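Local coordinates for protein Rho-class glutathione S-transferase (Laternula elliptica, PDB 3QAV) that probably transfers glutathione to electrophilic substrates, as a cytosolic glutathione S-transferase of the rho class found here as a two-chain assembly, at residues P37-K40 / V41-L45; H64-E67 / E68-E71; E90-A93 / I94-L98. One frame throughout, in Å; residues are numbered along the deposited sequence.

In the fold
Interactions 1 and 3 are turns of two neighbouring helices in the glutathione-binding domain, and they touch: their centres are about 9 Å apart. Lys40 NZ lies 2.9 Å from Thr92 OG1, and Pro37 O lies 3.1 Å from Ser91 OG, both probable hydrogen bonds; farther along, Val44 CG2 packs on Cys95 SG at 3.5 Å. Interaction 2 stands apart, its centre about 20 Å from each of the others and its nearest atoms about 8 Å from interaction 1. The glutathione site ties the three together: Lys65 belongs to interaction 2 and Ser91 to interaction 3, while interaction 1 brings Cys38 close to Ser35. No glutathione is bound to this chain.

Interaction 1: residues P37-K40 / V41-L45; sequences PCWK and VLLVL
Trp39 O takes the N-H of Leu43 at 2.9 Å, the shortest of three backbone bonds that tie residues 37-40 to the next turn of their helix. The donor comes in nearly along the C=O axis (165° at the oxygen). Cys38 O receives Leu42 N and Lys40 O receives Val44 N in the same i to i+4 pattern.

On the side-chain level the contact is carried by Trp39 and Leu43. With CG set far from the backbone N (chi1 -155°), the step from CB to CG turns toward the C-terminal end of the helix and brings CD1 and NE1 to the leucine one turn on. Trp39 CD1 lies 3.6 Å from Leu43 CG, Leu43 CD1 and Leu43 CD2 are both 4.0 Å from Trp39 NE1, and the two side chains pass at a slant. The hydrogen bond of NE1 to Thr225 OG1 fixes the same pyrrole corner that rests on the leucine; Phe189 meets the indole edge-to-face.

The other branches close over carbonyl oxygens. Val41 CG2 sits 3.5 Å from Pro37 O, Leu42 CG is 3.5 Å from Cys38 O, and Val44 CG2 comes to 3.3 Å from Lys40 O. Lys40 turns away from this packing; its chain bends at chi3 (61°), and its ammonium group bonds to Thr92 OG1 and makes a cation-pi contact with Phe187.

Leu42 and Cys38 lie against Trp31 of strand 28-31, while Val41 and Val44 meet helix 91-101. This is the connecting helix of the beta-alpha-beta unit 28-31, 36-47, 53-56 in the thioredoxin-like N-terminal domain of glutathione S-transferases.

Interaction 2: residues H64-E67 / E68-E71; sequences HKSE and EILE
Ile69 is the tightly packed part of this helix start: its CG2 comes to 3.2 Å from His64 O, and its CG1 to 3.0 Å from Ser66 OG. Ser66 is the N-cap. Its OG, held between the backbone N and the carbonyl carbon (chi1 67°), accepts a weak bond from Ile69 N at 3.4 Å and is also hydrogen-bonded to Glu63 O. The stronger backbone tie is Leu70 N to Ser66 O, 3.0 Å and nearly straight at 170°, and Glu71 N to Glu67 O follows at 3.0 Å. An alanine at Ile69 removes CG1, CG2 and CD1, and would probably open a gap between the cap and Tyr30, with His64 O and Ser66 OG no longer covered on that side.

The other side is loose. Glu67, Leu70, Glu71 and most of Glu68 are exposed, and a water bridges Ser66 OG and Glu68 OE1 by two weak bonds. Leu70 CD1 merely skims Lys65 O at 3.8 Å. Lys65, one of the glutathione-binding residues, reaches with NZ to Gly76 O.

Residues 64-66 end the loop that follows strand 53-56, and helix 67-72 starts from the Ser66 cap, with Glu68 and Ile69 touching Tyr30 of strand 28-31.

Interaction 3: residues E90-A93 / I94-L98; sequences ESTA and ICMYL
Ile94 and Cys95 bend back over the carbonyls of Glu90 and Ser91 in the first turns of helix 91-101, a helix of the thioredoxin-like domain that opens with Glu90 as N-cap and carries Ser91 of the glutathione site. The side chains fan out around the axis, so those of neighbouring turns hardly meet: the one approach is a loose 4.5 Å between Thr92 CG2 and Met96 CG. Ile94 CG1 comes to 3.4 Å from Glu90 O, and the Ile94 side chain packs on Phe81 and Val88 of the sheet and on Val41 of helix 36-47. Cys95 SG lies 3.4 Å from Ser91 O, and its side chain touches Met183 of helix 183-197.

The ends of Met96 and Tyr97 leave in roughly opposite directions. Met96 CG rests 3.4 Å from Thr92 O, and bends at chi2 and chi3 carry its end away from that turn; it packs, like Ala93, on Tyr119 of the second subunit. Tyr97 chi1 of 162° throws the ring off the helix, and OH bonds to Asp83. One helix thus serves sheet, neighbouring helices and subunit interface.

Four backbone bonds hold the turns, the shortest from Ile94 N to Glu90 O at 2.8 Å, with 157° at the hydrogen.

Interaction 1: residues P37-K40 / V41-L45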
ATOM      1  N   PRO A  37       2.419  -9.866  -5.476  1.00 28.02           N
ATOM      2  CA  PRO A  37       1.469 -10.033  -4.373  1.00 27.01           C
ATOM      3  C   PRO A  37       1.185 -11.512  -4.065  1.00 26.38           C
ATOM      4  O   PRO A  37       0.904 -11.880  -2.917  1.00 24.16           O
ATOM      5  CB  PRO A  37       0.228  -9.248  -4.840  1.00 28.46           C
ATOM      6  CG  PRO A  37       0.426  -9.055  -6.321  1.00 30.64           C
ATOM      7  CD  PRO A  37       1.911  -8.917  -6.483  1.00 30.12           C
ATOM      8  N   CYS A  38       1.274 -12.366  -5.083  1.00 25.13           N
ATOM      9  CA  CYS A  38       1.057 -13.791  -4.867  1.00 25.66           C
ATOM     10  C   CYS A  38       2.282 -14.371  -4.168  1.00 25.99           C
ATOM     11  O   CYS A  38       2.165 -15.146  -3.216  1.00 25.65           O
ATOM     12  CB  CYS A  38       0.844 -14.522  -6.197  1.00 26.57           C
ATOM     13  SG  CYS A  38      -0.718 -14.122  -7.025  1.00 29.94           S
ATOM     14  N   TRP A  39       3.456 -13.975  -4.647  1.00 25.32           N
ATOM     15  CA  TRP A  39       4.721 -14.459  -4.103  1.00 25.61           C
ATOM     16  C   TRP A  39       4.789 -14.173  -2.616  1.00 23.78           C
ATOM     17  O   TRP A  39       5.200 -15.023  -1.839  1.00 24.37           O
ATOM     18  CB  TRP A  39       5.899 -13.782  -4.818  1.00 25.25           C
ATOM     19  CG  TRP A  39       7.175 -14.570  -4.784  1.00 25.44           C
ATOM     20  CD1 TRP A  39       7.501 -15.574  -3.913  1.00 26.15           C
ATOM     21  CD2 TRP A  39       8.314 -14.393  -5.637  1.00 24.51           C
ATOM     22  NE1 TRP A  39       8.773 -16.030  -4.174  1.00 26.75           N
ATOM     23  CE2 TRP A  39       9.294 -15.322  -5.226  1.00 25.65           C
ATOM     24  CE3 TRP A  39       8.601 -13.539  -6.709  1.00 24.08           C
ATOM     25  CZ2 TRP A  39      10.548 -15.421  -5.849  1.00 25.22           C
ATOM     26  CZ3 TRP A  39       9.843 -13.636  -7.330  1.00 26.80           C
ATOM     27  CH2 TRP A  39      10.802 -14.573  -6.895  1.00 26.84           C
ATOM     28  N   LYS A  40       4.378 -12.972  -2.223  1.00 23.60           N
ATOM     29  CA  LYS A  40       4.380 -12.581  -0.816  1.00 22.97           C
ATOM     30  C   LYS A  40       3.655 -13.628   0.019  1.00 23.38           C
ATOM     31  O   LYS A  40       4.162 -14.096   1.048  1.00 23.08           O
ATOM     32  CB  LYS A  40       3.675 -11.234  -0.639  1.00 23.78           C
ATOM     33  CG  LYS A  40       4.476 -10.010  -1.061  1.00 24.45           C
ATOM     34  CD  LYS A  40       3.573  -8.777  -1.193  1.00 28.18           C
ATOM     35  CE  LYS A  40       2.887  -8.407   0.120  1.00 29.30           C
ATOM     36  NZ  LYS A  40       1.952  -7.231  -0.012  1.00 30.06           N
ATOM     37  N   VAL A  41       2.460 -13.992  -0.432  1.00 21.53           N
ATOM     38  CA  VAL A  41       1.645 -14.974   0.263  1.00 22.65           C
ATOM     39  C   VAL A  41       2.303 -16.357   0.351  1.00 23.59           C
ATOM     40  O   VAL A  41       2.302 -16.978   1.413  1.00 23.27           O
ATOM     41  CB  VAL A  41       0.249 -15.101  -0.405  1.00 19.80           C
ATOM     42  CG1 VAL A  41      -0.564 -16.190   0.286  1.00 21.16           C
ATOM     43  CG2 VAL A  41      -0.500 -13.761  -0.276  1.00 21.94           C
ATOM     44  N   LEU A  42       2.873 -16.832  -0.755  1.00 24.70           N
ATOM     45  CA  LEU A  42       3.513 -18.144  -0.760  1.00 25.05           C
ATOM     46  C   LEU A  42       4.713 -18.175   0.182  1.00 25.73           C
ATOM     47  O   LEU A  42       4.960 -19.183   0.852  1.00 26.30           O
ATOM     48  CB  LEU A  42       3.955 -18.517  -2.175  1.00 27.69           C
ATOM     49  CG  LEU A  42       2.846 -18.603  -3.241  1.00 28.63           C
ATOM     50  CD1 LEU A  42       3.461 -18.987  -4.586  1.00 29.37           C
ATOM     51  CD2 LEU A  42       1.795 -19.628  -2.818  1.00 29.04           C
ATOM     52  N   LEU A  43       5.458 -17.072   0.228  1.00 24.14           N
ATOM     53  CA  LEU A  43       6.632 -16.983   1.087  1.00 24.15           C
ATOM     54  C   LEU A  43       6.248 -17.051   2.556  1.00 23.32           C
ATOM     55  O   LEU A  43       6.900 -17.730   3.339  1.00 23.89           O
ATOM     56  CB  LEU A  43       7.404 -15.688   0.811  1.00 25.21           C
ATOM     57  CG  LEU A  43       8.307 -15.695  -0.423  1.00 26.98           C
ATOM     58  CD1 LEU A  43       9.059 -14.380  -0.510  1.00 27.51           C
ATOM     59  CD2 LEU A  43       9.298 -16.851  -0.321  1.00 28.28           C
ATOM     60  N   VAL A  44       5.201 -16.332   2.936  1.00 22.52           N
ATOM     61  CA  VAL A  44       4.751 -16.358   4.327  1.00 23.13           C
ATOM     62  C   VAL A  44       4.338 -17.778   4.715  1.00 24.39           C
ATOM     63  O   VAL A  44       4.718 -18.271   5.770  1.00 26.97           O
ATOM     64  CB  VAL A  44       3.545 -15.421   4.552  1.00 22.13           C
ATOM     65  CG1 VAL A  44       2.966 -15.639   5.950  1.00 21.99           C
ATOM     66  CG2 VAL A  44       3.972 -13.984   4.383  1.00 17.69           C
ATOM     67  N   LEU A  45       3.553 -18.428   3.860  1.00 24.08           N
ATOM     68  CA  LEU A  45       3.102 -19.790   4.126  1.00 25.66           C
ATOM     69  C   LEU A  45       4.280 -20.761   4.261  1.00 26.13           C
ATOM     70  O   LEU A  45       4.325 -21.561   5.189  1.00 24.40           O
ATOM     71  CB  LEU A  45       2.172 -20.273   3.004  1.00 24.09           C
ATOM     72  CG  LEU A  45       0.771 -19.655   2.924  1.00 25.69           C
ATOM     73  CD1 LEU A  45       0.147 -19.991   1.564  1.00 25.51           C
ATOM     74  CD2 LEU A  45      -0.095 -20.174   4.072  1.00 21.30           C
TER

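Interaction 2: residues H64-E67 / E68-E71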
ATOM      1  N   HIS A  64      -7.992 -15.776 -13.721  1.00 39.15           N
ATOM      2  CA  HIS A  64      -8.146 -14.967 -12.514  1.00 40.18           C
ATOM      3  C   HIS A  64      -9.485 -14.253 -12.622  1.00 41.15           C
ATOM      4  O   HIS A  64      -9.991 -13.700 -11.648  1.00 41.65           O
ATOM      5  CB  HIS A  64      -7.027 -13.931 -12.397  1.00 39.84           C
ATOM      6  CG  HIS A  64      -6.779 -13.170 -13.661  1.00 39.84           C
ATOM      7  ND1 HIS A  64      -6.616 -11.802 -13.686  1.00 41.23           N
ATOM      8  CD2 HIS A  64      -6.646 -13.587 -14.940  1.00 41.40           C
ATOM      9  CE1 HIS A  64      -6.394 -11.410 -14.927  1.00 42.11           C
ATOM     10  NE2 HIS A  64      -6.407 -12.474 -15.708  1.00 43.64           N
ATOM     11  N   LYS A  65     -10.054 -14.287 -13.823  1.00 41.90           N
ATOM     12  CA  LYS A  65     -11.334 -13.653 -14.107  1.00 41.56           C
ATOM     13  C   LYS A  65     -12.471 -14.671 -14.146  1.00 41.16           C
ATOM     14  O   LYS A  65     -13.567 -14.360 -14.606  1.00 40.80           O
ATOM     15  CB  LYS A  65     -11.258 -12.924 -15.453  1.00 42.38           C
ATOM     16  CG  LYS A  65     -11.381 -11.413 -15.369  1.00 45.20           C
ATOM     17  CD  LYS A  65     -10.290 -10.791 -14.516  1.00 46.10           C
ATOM     18  CE  LYS A  65     -10.475  -9.289 -14.413  1.00 45.36           C
ATOM     19  NZ  LYS A  65      -9.523  -8.676 -13.445  1.00 47.80           N
ATOM     20  N   SER A  66     -12.211 -15.884 -13.664  1.00 40.30           N
ATOM     21  CA  SER A  66     -13.221 -16.935 -13.668  1.00 42.42           C
ATOM     22  C   SER A  66     -14.305 -16.659 -12.635  1.00 43.93           C
ATOM     23  O   SER A  66     -14.129 -15.812 -11.758  1.00 42.92           O
ATOM     24  CB  SER A  66     -12.581 -18.298 -13.380  1.00 42.44           C
ATOM     25  OG  SER A  66     -12.092 -18.364 -12.051  1.00 44.31           O
ATOM     26  N   GLU A  67     -15.420 -17.380 -12.745  1.00 43.30           N
ATOM     27  CA  GLU A  67     -16.541 -17.216 -11.823  1.00 44.35           C
ATOM     28  C   GLU A  67     -16.205 -17.732 -10.431  1.00 42.62           C
ATOM     29  O   GLU A  67     -16.721 -17.226  -9.436  1.00 42.15           O
ATOM     30  CB  GLU A  67     -17.789 -17.945 -12.340  1.00 47.04           C
ATOM     31  CG  GLU A  67     -18.360 -17.390 -13.637  1.00 51.41           C
ATOM     32  CD  GLU A  67     -19.831 -17.735 -13.819  1.00 54.65           C
ATOM     33  OE1 GLU A  67     -20.670 -17.147 -13.104  1.00 56.73           O
ATOM     34  OE2 GLU A  67     -20.151 -18.595 -14.669  1.00 55.41           O
ATOM     35  N   GLU A  68     -15.354 -18.749 -10.366  1.00 41.42           N
ATOM     36  CA  GLU A  68     -14.955 -19.318  -9.083  1.00 41.17           C
ATOM     37  C   GLU A  68     -14.157 -18.270  -8.302  1.00 40.50           C
ATOM     38  O   GLU A  68     -14.253 -18.178  -7.077  1.00 39.57           O
ATOM     39  CB  GLU A  68     -14.110 -20.577  -9.304  1.00 43.35           C
ATOM     40  CG  GLU A  68     -13.690 -21.271  -8.020  1.00 48.86           C
ATOM     41  CD  GLU A  68     -12.913 -22.554  -8.268  1.00 50.77           C
ATOM     42  OE1 GLU A  68     -11.896 -22.507  -8.991  1.00 51.67           O
ATOM     43  OE2 GLU A  68     -13.318 -23.609  -7.734  1.00 54.27           O
ATOM     44  N   ILE A  69     -13.374 -17.476  -9.025  1.00 38.31           N
ATOM     45  CA  ILE A  69     -12.571 -16.427  -8.415  1.00 37.72           C
ATOM     46  C   ILE A  69     -13.479 -15.284  -7.976  1.00 38.17           C
ATOM     47  O   ILE A  69     -13.418 -14.834  -6.831  1.00 37.13           O
ATOM     48  CB  ILE A  69     -11.545 -15.845  -9.407  1.00 36.53           C
ATOM     49  CG1 ILE A  69     -10.568 -16.932  -9.870  1.00 40.23           C
ATOM     50  CG2 ILE A  69     -10.809 -14.684  -8.759  1.00 37.35           C
ATOM     51  CD1 ILE A  69      -9.685 -17.487  -8.782  1.00 36.63           C
ATOM     52  N   LEU A  70     -14.313 -14.815  -8.901  1.00 37.41           N
ATOM     53  CA  LEU A  70     -15.226 -13.712  -8.623  1.00 38.63           C
ATOM     54  C   LEU A  70     -16.110 -13.960  -7.408  1.00 38.14           C
ATOM     55  O   LEU A  70     -16.362 -13.042  -6.632  1.00 38.26           O
ATOM     56  CB  LEU A  70     -16.081 -13.407  -9.855  1.00 39.21           C
ATOM     57  CG  LEU A  70     -15.279 -12.869 -11.052  1.00 41.23           C
ATOM     58  CD1 LEU A  70     -16.167 -12.817 -12.277  1.00 41.65           C
ATOM     59  CD2 LEU A  70     -14.712 -11.484 -10.732  1.00 39.21           C
ATOM     60  N   GLU A  71     -16.571 -15.192  -7.226  1.00 38.87           N
ATOM     61  CA  GLU A  71     -17.411 -15.496  -6.067  1.00 42.24           C
ATOM     62  C   GLU A  71     -16.686 -15.088  -4.791  1.00 42.04           C
ATOM     63  O   GLU A  71     -17.283 -14.514  -3.881  1.00 42.32           O
ATOM     64  CB  GLU A  71     -17.729 -16.988  -6.003  1.00 44.49           C
ATOM     65  CG  GLU A  71     -19.190 -17.326  -6.227  1.00 49.26           C
ATOM     66  CD  GLU A  71     -19.475 -18.809  -6.040  1.00 53.97           C
ATOM     67  OE1 GLU A  71     -18.755 -19.631  -6.649  1.00 56.32           O
ATOM     68  OE2 GLU A  71     -20.418 -19.154  -5.292  1.00 55.70           O
TER
HETATM   69  O   HOH W   1     -10.021 -20.996 -11.507  1.00 55.66           O

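Interaction 3: residues E90-A93 / I94-L98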
ATOM      1  N   GLU A  90      -6.683  -9.039  -0.243  1.00 30.72           N
ATOM      2  CA  GLU A  90      -5.508  -8.181  -0.339  1.00 29.02           C
ATOM      3  C   GLU A  90      -4.270  -8.919   0.170  1.00 28.99           C
ATOM      4  O   GLU A  90      -4.246  -9.424   1.300  1.00 25.65           O
ATOM      5  CB  GLU A  90      -5.705  -6.893   0.456  1.00 30.79           C
ATOM      6  CG  GLU A  90      -6.624  -5.865  -0.197  1.00 34.21           C
ATOM      7  CD  GLU A  90      -6.092  -5.346  -1.525  1.00 38.98           C
ATOM      8  OE1 GLU A  90      -4.854  -5.169  -1.655  1.00 38.55           O
ATOM      9  OE2 GLU A  90      -6.915  -5.101  -2.438  1.00 39.71           O
ATOM     10  N   SER A  91      -3.250  -8.986  -0.678  1.00 25.39           N
ATOM     11  CA  SER A  91      -1.995  -9.653  -0.341  1.00 25.95           C
ATOM     12  C   SER A  91      -1.464  -9.297   1.052  1.00 25.08           C
ATOM     13  O   SER A  91      -1.074 -10.178   1.824  1.00 26.04           O
ATOM     14  CB  SER A  91      -0.939  -9.304  -1.391  1.00 27.87           C
ATOM     15  OG  SER A  91       0.364  -9.610  -0.929  1.00 34.98           O
ATOM     16  N   THR A  92      -1.428  -8.009   1.368  1.00 23.03           N
ATOM     17  CA  THR A  92      -0.927  -7.573   2.666  1.00 23.73           C
ATOM     18  C   THR A  92      -1.840  -8.063   3.790  1.00 25.18           C
ATOM     19  O   THR A  92      -1.364  -8.492   4.847  1.00 25.39           O
ATOM     20  CB  THR A  92      -0.791  -6.036   2.701  1.00 24.72           C
ATOM     21  OG1 THR A  92       0.171  -5.638   1.716  1.00 22.06           O
ATOM     22  CG2 THR A  92      -0.339  -5.544   4.080  1.00 21.67           C
ATOM     23  N   ALA A  93      -3.148  -8.031   3.550  1.00 21.43           N
ATOM     24  CA  ALA A  93      -4.100  -8.484   4.550  1.00 20.77           C
ATOM     25  C   ALA A  93      -3.928  -9.975   4.795  1.00 20.47           C
ATOM     26  O   ALA A  93      -4.031 -10.435   5.926  1.00 20.99           O
ATOM     27  CB  ALA A  93      -5.525  -8.194   4.091  1.00 21.01           C
ATOM     28  N   ILE A  94      -3.679 -10.731   3.729  1.00 19.50           N
ATOM     29  CA  ILE A  94      -3.489 -12.165   3.853  1.00 21.48           C
ATOM     30  C   ILE A  94      -2.268 -12.441   4.742  1.00 22.55           C
ATOM     31  O   ILE A  94      -2.321 -13.266   5.660  1.00 22.04           O
ATOM     32  CB  ILE A  94      -3.276 -12.815   2.467  1.00 22.45           C
ATOM     33  CG1 ILE A  94      -4.583 -12.774   1.658  1.00 22.84           C
ATOM     34  CG2 ILE A  94      -2.791 -14.239   2.633  1.00 20.79           C
ATOM     35  CD1 ILE A  94      -4.414 -13.155   0.209  1.00 22.51           C
ATOM     36  N   CYS A  95      -1.173 -11.746   4.454  1.00 23.70           N
ATOM     37  CA  CYS A  95       0.061 -11.898   5.223  1.00 23.31           C
ATOM     38  C   CYS A  95      -0.152 -11.565   6.690  1.00 22.88           C
ATOM     39  O   CYS A  95       0.308 -12.294   7.557  1.00 22.84           O
ATOM     40  CB  CYS A  95       1.166 -11.013   4.640  1.00 21.65           C
ATOM     41  SG  CYS A  95       1.755 -11.617   3.032  1.00 24.79           S
ATOM     42  N   MET A  96      -0.861 -10.475   6.964  1.00 22.99           N
ATOM     43  CA  MET A  96      -1.125 -10.078   8.340  1.00 24.12           C
ATOM     44  C   MET A  96      -1.989 -11.115   9.049  1.00 24.74           C
ATOM     45  O   MET A  96      -1.749 -11.436  10.211  1.00 24.46           O
ATOM     46  CB  MET A  96      -1.797  -8.704   8.385  1.00 23.38           C
ATOM     47  CG  MET A  96      -0.847  -7.545   8.070  1.00 27.08           C
ATOM     48  SD  MET A  96       0.701  -7.639   9.030  1.00 31.45           S
ATOM     49  CE  MET A  96       0.128  -7.124  10.639  1.00 27.90           C
ATOM     50  N   TYR A  97      -2.988 -11.642   8.347  1.00 22.63           N
ATOM     51  CA  TYR A  97      -3.865 -12.663   8.923  1.00 23.78           C
ATOM     52  C   TYR A  97      -3.092 -13.927   9.279  1.00 25.12           C
ATOM     53  O   TYR A  97      -3.315 -14.522  10.336  1.00 23.20           O
ATOM     54  CB  TYR A  97      -4.971 -13.036   7.939  1.00 24.01           C
ATOM     55  CG  TYR A  97      -5.640 -14.351   8.255  1.00 26.09           C
ATOM     56  CD1 TYR A  97      -6.558 -14.464   9.302  1.00 25.33           C
ATOM     57  CD2 TYR A  97      -5.327 -15.499   7.524  1.00 27.54           C
ATOM     58  CE1 TYR A  97      -7.145 -15.691   9.614  1.00 27.50           C
ATOM     59  CE2 TYR A  97      -5.905 -16.729   7.826  1.00 28.42           C
ATOM     60  CZ  TYR A  97      -6.810 -16.819   8.869  1.00 28.54           C
ATOM     61  OH  TYR A  97      -7.380 -18.039   9.151  1.00 31.18           O
ATOM     62  N   LEU A  98      -2.197 -14.341   8.385  1.00 24.02           N
ATOM     63  CA  LEU A  98      -1.398 -15.545   8.598  1.00 26.45           C
ATOM     64  C   LEU A  98      -0.454 -15.393   9.791  1.00 27.90           C
ATOM     65  O   LEU A  98      -0.254 -16.341  10.558  1.00 30.18           O
ATOM     66  CB  LEU A  98      -0.582 -15.875   7.343  1.00 24.37           C
ATOM     67  CG  LEU A  98      -1.348 -16.286   6.082  1.00 26.73           C
ATOM     68  CD1 LEU A  98      -0.344 -16.528   4.968  1.00 24.64           C
ATOM     69  CD2 LEU A  98      -2.189 -17.550   6.336  1.00 22.44           C
TER